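Local coordinates for protein glycosyl transferase (Staphylococcus aureus, PDB 5TZJ) that is a family 2 glycosyl transferase that also carries a TarS-type linker region and binds uridine-diphosphate-N-acetylglucosamine, at residues Val140-Ser152 with Gln244-Phe256. Sequence-based numbering, arbitrary orientation.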
ATOM      1  N   VAL A 140      15.500   6.425  -6.509  1.00 44.05           N
ATOM      2  CA  VAL A 140      14.384   7.351  -6.329  1.00 42.95           C
ATOM      3  C   VAL A 140      14.171   7.561  -4.836  1.00 40.36           C
ATOM      4  O   VAL A 140      14.586   6.750  -3.998  1.00 38.46           O
ATOM      5  CB  VAL A 140      13.064   6.842  -6.970  1.00 41.64           C
ATOM      6  CG1 VAL A 140      13.222   6.669  -8.464  1.00 44.09           C
ATOM      7  CG2 VAL A 140      12.639   5.509  -6.304  1.00 38.70           C
ATOM      8  N   THR A 141      13.469   8.647  -4.510  1.00 41.45           N
ATOM      9  CA  THR A 141      13.180   8.994  -3.126  1.00 38.69           C
ATOM     10  C   THR A 141      11.684   9.215  -2.929  1.00 38.13           C
ATOM     11  O   THR A 141      10.910   9.370  -3.883  1.00 38.23           O
ATOM     12  CB  THR A 141      13.943  10.254  -2.662  1.00 42.17           C
ATOM     13  OG1 THR A 141      13.232  11.428  -3.074  1.00 43.69           O
ATOM     14  CG2 THR A 141      15.355  10.305  -3.283  1.00 47.23           C
ATOM     15  N   LEU A 142      11.296   9.209  -1.654  1.00 35.42           N
ATOM     16  CA  LEU A 142       9.923   9.492  -1.277  1.00 36.82           C
ATOM     17  C   LEU A 142       9.490  10.868  -1.724  1.00 38.54           C
ATOM     18  O   LEU A 142       8.300  11.079  -1.959  1.00 40.02           O
ATOM     19  CB  LEU A 142       9.757   9.379   0.236  1.00 37.00           C
ATOM     20  CG  LEU A 142       9.605   7.979   0.818  1.00 34.35           C
ATOM     21  CD1 LEU A 142       9.715   8.000   2.356  1.00 34.54           C
ATOM     22  CD2 LEU A 142       8.268   7.367   0.376  1.00 32.09           C
ATOM     23  N   LEU A 143      10.431  11.804  -1.879  1.00 40.67           N
ATOM     24  CA  LEU A 143      10.084  13.177  -2.210  1.00 39.41           C
ATOM     25  C   LEU A 143      10.375  13.546  -3.655  1.00 42.90           C
ATOM     26  O   LEU A 143      10.003  14.645  -4.073  1.00 45.49           O
ATOM     27  CB  LEU A 143      10.820  14.157  -1.283  1.00 37.01           C
ATOM     28  CG  LEU A 143      10.530  14.091   0.218  1.00 37.74           C
ATOM     29  CD1 LEU A 143      11.408  15.104   0.958  1.00 40.83           C
ATOM     30  CD2 LEU A 143       9.047  14.327   0.476  1.00 34.60           C
ATOM     31  N   ASN A 144      11.044  12.706  -4.442  1.00 39.10           N
ATOM     32  CA  ASN A 144      11.279  13.144  -5.817  1.00 44.48           C
ATOM     33  C   ASN A 144      10.616  12.216  -6.819  1.00 42.96           C
ATOM     34  O   ASN A 144      10.919  12.264  -8.011  1.00 43.60           O
ATOM     35  CB  ASN A 144      12.773  13.327  -6.115  1.00 49.20           C
ATOM     36  CG  ASN A 144      13.543  12.006  -6.236  1.00 51.16           C
ATOM     37  OD1 ASN A 144      12.972  10.893  -6.284  1.00 48.10           O
ATOM     38  ND2 ASN A 144      14.869  12.131  -6.308  1.00 44.27           N
ATOM     39  N   SER A 145       9.708  11.367  -6.347  1.00 36.42           N
ATOM     40  CA  SER A 145       9.052  10.405  -7.209  1.00 38.95           C
ATOM     41  C   SER A 145       7.665  10.170  -6.636  1.00 38.91           C
ATOM     42  O   SER A 145       7.336  10.659  -5.553  1.00 39.56           O
ATOM     43  CB  SER A 145       9.838   9.093  -7.270  1.00 40.60           C
ATOM     44  OG  SER A 145       9.646   8.373  -6.026  1.00 37.87           O
ATOM     45  N   ARG A 146       6.859   9.389  -7.350  1.00 38.47           N
ATOM     46  CA  ARG A 146       5.522   9.055  -6.882  1.00 34.50           C
ATOM     47  C   ARG A 146       5.474   7.677  -6.208  1.00 31.91           C
ATOM     48  O   ARG A 146       4.420   7.044  -6.215  1.00 33.02           O
ATOM     49  CB  ARG A 146       4.523   9.080  -8.040  1.00 37.40           C
ATOM     50  CG  ARG A 146       4.683  10.226  -9.005  1.00 45.36           C
ATOM     51  CD  ARG A 146       3.580  11.254  -8.786  1.00 49.92           C
ATOM     52  NE  ARG A 146       2.271  10.619  -8.822  1.00 47.60           N
ATOM     53  CZ  ARG A 146       1.177  11.187  -8.348  1.00 47.73           C
ATOM     54  NH1 ARG A 146       1.254  12.410  -7.845  1.00 49.70           N
ATOM     55  NH2 ARG A 146       0.018  10.541  -8.376  1.00 43.32           N
ATOM     56  N   ILE A 147       6.578   7.189  -5.638  1.00 30.59           N
ATOM     57  CA  ILE A 147       6.509   5.840  -5.052  1.00 28.24           C
ATOM     58  C   ILE A 147       5.495   5.779  -3.919  1.00 29.46           C
ATOM     59  O   ILE A 147       4.943   4.715  -3.633  1.00 26.43           O
ATOM     60  CB  ILE A 147       7.875   5.356  -4.564  1.00 31.78           C
ATOM     61  CG1 ILE A 147       8.460   6.348  -3.548  1.00 36.13           C
ATOM     62  CG2 ILE A 147       8.806   5.110  -5.761  1.00 29.12           C
ATOM     63  CD1 ILE A 147       9.686   5.786  -2.799  1.00 37.25           C
ATOM     64  N   ILE A 148       5.218   6.908  -3.265  1.00 34.72           N
ATOM     65  CA  ILE A 148       4.271   6.860  -2.169  1.00 30.18           C
ATOM     66  C   ILE A 148       2.856   6.535  -2.648  1.00 27.88           C
ATOM     67  O   ILE A 148       2.011   6.126  -1.840  1.00 27.49           O
ATOM     68  CB  ILE A 148       4.345   8.186  -1.397  1.00 31.54           C
ATOM     69  CG1 ILE A 148       3.747   8.019  -0.009  1.00 37.80           C
ATOM     70  CG2 ILE A 148       3.575   9.284  -2.131  1.00 39.58           C
ATOM     71  CD1 ILE A 148       4.076   9.183   0.947  1.00 40.89           C
ATOM     72  N   TYR A 149       2.559   6.717  -3.932  1.00 26.02           N
ATOM     73  CA  TYR A 149       1.278   6.330  -4.499  1.00 28.72           C
ATOM     74  C   TYR A 149       1.153   4.829  -4.757  1.00 32.88           C
ATOM     75  O   TYR A 149       0.081   4.406  -5.207  1.00 34.08           O
ATOM     76  CB  TYR A 149       1.010   7.129  -5.771  1.00 35.27           C
ATOM     77  CG  TYR A 149       0.690   8.563  -5.373  1.00 36.55           C
ATOM     78  CD1 TYR A 149       1.707   9.469  -5.103  1.00 40.21           C
ATOM     79  CD2 TYR A 149      -0.622   8.981  -5.179  1.00 37.49           C
ATOM     80  CE1 TYR A 149       1.423  10.790  -4.694  1.00 40.32           C
ATOM     81  CE2 TYR A 149      -0.923  10.324  -4.762  1.00 34.71           C
ATOM     82  CZ  TYR A 149       0.110  11.194  -4.500  1.00 39.01           C
ATOM     83  OH  TYR A 149      -0.156  12.485  -4.061  1.00 44.27           O
ATOM     84  N   THR A 150       2.180   4.016  -4.428  1.00 30.64           N
ATOM     85  CA  THR A 150       2.064   2.558  -4.505  1.00 28.68           C
ATOM     86  C   THR A 150       2.667   1.920  -3.247  1.00 27.24           C
ATOM     87  O   THR A 150       3.886   1.902  -3.066  1.00 25.88           O
ATOM     88  CB  THR A 150       2.673   1.983  -5.803  1.00 33.23           C
ATOM     89  OG1 THR A 150       2.529   0.549  -5.783  1.00 36.89           O
ATOM     90  CG2 THR A 150       4.141   2.330  -5.984  1.00 26.32           C
ATOM     91  N   LEU A 151       1.788   1.417  -2.365  1.00 25.18           N
ATOM     92  CA  LEU A 151       2.179   0.829  -1.089  1.00 23.68           C
ATOM     93  C   LEU A 151       1.880  -0.667  -1.019  1.00 26.21           C
ATOM     94  O   LEU A 151       2.070  -1.277   0.036  1.00 26.18           O
ATOM     95  CB  LEU A 151       1.484   1.581   0.081  1.00 20.85           C
ATOM     96  CG  LEU A 151       1.794   3.079   0.035  1.00 27.73           C
ATOM     97  CD1 LEU A 151       1.033   3.830   1.152  1.00 27.25           C
ATOM     98  CD2 LEU A 151       3.300   3.246   0.146  1.00 27.07           C
ATOM     99  N   SER A 152       1.443  -1.273  -2.119  1.00 26.16           N
ATOM    100  CA  SER A 152       1.188  -2.692  -2.125  1.00 25.70           C
ATOM    101  C   SER A 152       2.504  -3.437  -1.896  1.00 27.85           C
ATOM    102  O   SER A 152       3.594  -2.881  -2.097  1.00 30.14           O
ATOM    103  CB  SER A 152       0.558  -3.089  -3.451  1.00 32.23           C
ATOM    104  OG  SER A 152       1.493  -2.927  -4.517  1.00 35.55           O
ATOM    105  N   GLN A 244       7.555  16.781   5.170  1.00 22.62           N
ATOM    106  CA  GLN A 244       7.240  16.761   3.746  1.00 23.83           C
ATOM    107  C   GLN A 244       6.763  15.388   3.312  1.00 19.60           C
ATOM    108  O   GLN A 244       5.831  15.288   2.509  1.00 20.79           O
ATOM    109  CB  GLN A 244       8.463  17.174   2.929  1.00 31.12           C
ATOM    110  CG  GLN A 244       8.291  18.525   2.265  1.00 41.91           C
ATOM    111  CD  GLN A 244       7.057  18.570   1.331  1.00 49.31           C
ATOM    112  OE1 GLN A 244       6.632  17.546   0.768  1.00 55.28           O
ATOM    113  NE2 GLN A 244       6.475  19.749   1.185  1.00 48.41           N
ATOM    114  N   ILE A 245       7.376  14.315   3.839  1.00 20.93           N
ATOM    115  CA  ILE A 245       6.871  12.962   3.537  1.00 20.64           C
ATOM    116  C   ILE A 245       5.457  12.752   4.102  1.00 21.03           C
ATOM    117  O   ILE A 245       4.562  12.217   3.428  1.00 21.05           O
ATOM    118  CB  ILE A 245       7.865  11.906   4.042  1.00 24.75           C
ATOM    119  CG1 ILE A 245       9.141  11.978   3.193  1.00 24.43           C
ATOM    120  CG2 ILE A 245       7.243  10.451   4.077  1.00 21.40           C
ATOM    121  CD1 ILE A 245      10.341  11.408   3.966  1.00 25.75           C
ATOM    122  N   LEU A 246       5.234  13.131   5.349  1.00 22.53           N
ATOM    123  CA  LEU A 246       3.873  13.039   5.895  1.00 19.82           C
ATOM    124  C   LEU A 246       2.865  13.807   5.041  1.00 22.48           C
ATOM    125  O   LEU A 246       1.789  13.281   4.724  1.00 21.50           O
ATOM    126  CB  LEU A 246       3.856  13.557   7.311  1.00 21.01           C
ATOM    127  CG  LEU A 246       2.614  13.336   8.165  1.00 22.68           C
ATOM    128  CD1 LEU A 246       2.053  11.870   8.082  1.00 16.13           C
ATOM    129  CD2 LEU A 246       2.994  13.628   9.650  1.00 20.72           C
ATOM    130  N   ALA A 247       3.209  15.045   4.616  1.00 19.05           N
ATOM    131  CA  ALA A 247       2.301  15.786   3.750  1.00 22.01           C
ATOM    132  C   ALA A 247       2.002  15.022   2.470  1.00 17.87           C
ATOM    133  O   ALA A 247       0.845  14.944   2.052  1.00 18.40           O
ATOM    134  CB  ALA A 247       2.877  17.189   3.416  1.00 24.88           C
ATOM    135  N   GLU A 248       3.028  14.438   1.831  1.00 19.22           N
ATOM    136  CA  GLU A 248       2.781  13.677   0.604  1.00 19.63           C
ATOM    137  C   GLU A 248       1.886  12.476   0.880  1.00 23.08           C
ATOM    138  O   GLU A 248       1.046  12.109   0.032  1.00 23.02           O
ATOM    139  CB  GLU A 248       4.078  13.163  -0.039  1.00 20.07           C
ATOM    140  CG  GLU A 248       4.855  14.219  -0.796  1.00 36.89           C
ATOM    141  CD  GLU A 248       3.991  15.073  -1.746  1.00 44.80           C
ATOM    142  OE1 GLU A 248       3.145  14.515  -2.526  1.00 46.59           O
ATOM    143  OE2 GLU A 248       4.182  16.312  -1.692  1.00 44.64           O
ATOM    144  N   PHE A 249       2.128  11.797   2.004  1.00 18.50           N
ATOM    145  CA  PHE A 249       1.260  10.684   2.368  1.00 20.92           C
ATOM    146  C   PHE A 249      -0.173  11.171   2.550  1.00 20.78           C
ATOM    147  O   PHE A 249      -1.125  10.489   2.153  1.00 18.38           O
ATOM    148  CB  PHE A 249       1.740   9.976   3.654  1.00 19.06           C
ATOM    149  CG  PHE A 249       0.832   8.821   4.034  1.00 18.20           C
ATOM    150  CD1 PHE A 249       0.838   7.651   3.284  1.00 18.65           C
ATOM    151  CD2 PHE A 249      -0.139   8.984   5.005  1.00 20.62           C
ATOM    152  CE1 PHE A 249      -0.055   6.592   3.575  1.00 20.59           C
ATOM    153  CE2 PHE A 249      -1.018   7.924   5.305  1.00 23.66           C
ATOM    154  CZ  PHE A 249      -0.971   6.745   4.584  1.00 21.98           C
ATOM    155  N   LEU A 250      -0.340  12.352   3.140  1.00 17.38           N
ATOM    156  CA  LEU A 250      -1.697  12.877   3.333  1.00 18.26           C
ATOM    157  C   LEU A 250      -2.347  13.249   1.991  1.00 20.60           C
ATOM    158  O   LEU A 250      -3.538  13.006   1.797  1.00 19.23           O
ATOM    159  CB  LEU A 250      -1.659  14.072   4.286  1.00 17.53           C
ATOM    160  CG  LEU A 250      -1.263  13.750   5.742  1.00 21.49           C
ATOM    161  CD1 LEU A 250      -1.035  15.063   6.559  1.00 17.93           C
ATOM    162  CD2 LEU A 250      -2.357  12.899   6.429  1.00 18.57           C
ATOM    163  N   ASN A 251      -1.570  13.802   1.031  1.00 21.43           N
ATOM    164  CA  ASN A 251      -2.126  14.080  -0.296  1.00 18.14           C
ATOM    165  C   ASN A 251      -2.676  12.811  -0.942  1.00 23.43           C
ATOM    166  O   ASN A 251      -3.787  12.801  -1.497  1.00 18.37           O
ATOM    167  CB  ASN A 251      -1.051  14.680  -1.210  1.00 16.27           C
ATOM    168  CG  ASN A 251      -0.717  16.119  -0.849  1.00 21.26           C
ATOM    169  OD1 ASN A 251      -1.502  16.841  -0.206  1.00 23.65           O
ATOM    170  ND2 ASN A 251       0.447  16.550  -1.263  1.00 20.70           N
ATOM    171  N   ARG A 252      -1.844  11.755  -0.960  1.00 23.18           N
ATOM    172  CA  ARG A 252      -2.256  10.459  -1.470  1.00 26.78           C
ATOM    173  C   ARG A 252      -3.526   9.973  -0.770  1.00 23.16           C
ATOM    174  O   ARG A 252      -4.494   9.549  -1.422  1.00 25.06           O
ATOM    175  CB  ARG A 252      -1.117   9.452  -1.262  1.00 26.12           C
ATOM    176  CG  ARG A 252      -1.588   7.982  -1.345  1.00 31.76           C
ATOM    177  CD  ARG A 252      -1.002   7.041  -0.228  1.00 39.23           C
ATOM    178  NE  ARG A 252      -1.811   5.809  -0.165  1.00 39.02           N
ATOM    179  CZ  ARG A 252      -1.650   4.766  -0.971  1.00 36.84           C
ATOM    180  NH1 ARG A 252      -0.659   4.752  -1.838  1.00 30.11           N
ATOM    181  NH2 ARG A 252      -2.466   3.707  -0.884  1.00 39.68           N
ATOM    182  N   HIS A 253      -3.503   9.987   0.553  1.00 21.21           N
ATOM    183  CA  HIS A 253      -4.565   9.331   1.342  1.00 19.39           C
ATOM    184  C   HIS A 253      -5.906   9.997   1.093  1.00 21.55           C
ATOM    185  O   HIS A 253      -6.900   9.330   0.779  1.00 19.34           O
ATOM    186  CB  HIS A 253      -4.225   9.406   2.817  1.00 19.22           C
ATOM    187  CG  HIS A 253      -5.334   8.930   3.709  1.00 21.60           C
ATOM    188  ND1 HIS A 253      -5.499   7.596   4.008  1.00 16.65           N
ATOM    189  CD2 HIS A 253      -6.347   9.591   4.333  1.00 20.78           C
ATOM    190  CE1 HIS A 253      -6.565   7.449   4.788  1.00 18.58           C
ATOM    191  NE2 HIS A 253      -7.099   8.644   5.006  1.00 17.46           N
ATOM    192  N   PHE A 254      -5.933  11.345   1.168  1.00 19.63           N
ATOM    193  CA  PHE A 254      -7.182  12.085   1.013  1.00 23.69           C
ATOM    194  C   PHE A 254      -7.665  12.084  -0.422  1.00 22.92           C
ATOM    195  O   PHE A 254      -8.870  12.289  -0.647  1.00 24.69           O
ATOM    196  CB  PHE A 254      -7.034  13.550   1.520  1.00 18.67           C
ATOM    197  CG  PHE A 254      -7.208  13.681   3.014  1.00 21.18           C
ATOM    198  CD1 PHE A 254      -6.152  13.384   3.888  1.00 18.19           C
ATOM    199  CD2 PHE A 254      -8.435  14.078   3.538  1.00 19.11           C
ATOM    200  CE1 PHE A 254      -6.320  13.482   5.249  1.00 20.26           C
ATOM    201  CE2 PHE A 254      -8.601  14.203   4.890  1.00 19.08           C
ATOM    202  CZ  PHE A 254      -7.564  13.901   5.758  1.00 21.15           C
ATOM    203  N   SER A 255      -6.766  11.811  -1.393  1.00 21.84           N
ATOM    204  CA  SER A 255      -7.168  11.728  -2.786  1.00 25.03           C
ATOM    205  C   SER A 255      -7.667  10.352  -3.171  1.00 29.74           C
ATOM    206  O   SER A 255      -8.555  10.253  -4.023  1.00 29.14           O
ATOM    207  CB  SER A 255      -6.013  12.078  -3.740  1.00 27.68           C
ATOM    208  OG  SER A 255      -5.474  13.333  -3.419  1.00 27.92           O
ATOM    209  N   PHE A 256      -7.082   9.269  -2.610  1.00 29.61           N
ATOM    210  CA  PHE A 256      -7.341   7.962  -3.179  1.00 28.21           C
ATOM    211  C   PHE A 256      -7.959   6.976  -2.215  1.00 28.10           C
ATOM    212  O   PHE A 256      -8.527   5.986  -2.666  1.00 35.17           O
ATOM    213  CB  PHE A 256      -6.058   7.387  -3.795  1.00 32.49           C
ATOM    214  CG  PHE A 256      -5.590   8.189  -4.964  1.00 45.67           C
ATOM    215  CD1 PHE A 256      -6.425   8.373  -6.055  1.00 52.32           C
ATOM    216  CD2 PHE A 256      -4.373   8.848  -4.947  1.00 48.41           C
ATOM    217  CE1 PHE A 256      -6.032   9.160  -7.153  1.00 53.73           C
ATOM    218  CE2 PHE A 256      -3.976   9.618  -6.028  1.00 51.11           C
ATOM    219  CZ  PHE A 256      -4.810   9.770  -7.130  1.00 53.57           C
TER
HETATM  220  O   HOH W   1      -1.288   1.820  -2.839  1.00 21.91           O
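Arg-252 reaches off its helix to the short 3-10 turn that includes Ile-148 and Tyr-149, its NH1 donating to Ile-148 O at 3.0 Å, in the carbonyl plane and on a lone pair. With CG anti to the backbone N (chi1 162°), the chain runs alongside the loop to Leu-151 despite a bend at chi2. Leu-151 comes from the opposite direction, CD1 over the centre of one guanidinium face, while a water accepts from NH2 and Leu-151 N, a second tie to the loop. Arg-252 CB lies over one Tyr-149 face, a CH-pi contact 4.0 Å from the centroid, and Arg-146 NH2 over the other. At the rim, Tyr-149 CE2 meets Phe-256 CE2 at 3.4 Å, the ring planes 81° apart. With CG1 anti to its backbone N (chi1 -161°), Ile-148 lays CD1 on the helix backbone, 3.4 Å from Phe-249 N. Leu-143 CD2 packs on Ile-245 CG1 at 3.6 Å, and Leu-142 CD1 meets Ile-245 CD1, these side chains crossing at about a right angle. The contact joins the loop between strands 139-140 and 156-158, whose Ser-152 touches the ligand, to helix 239-256, with Tyr-186 of helix 177-188 against Leu-142 and Leu-151 and helix 218-233 against Phe-249.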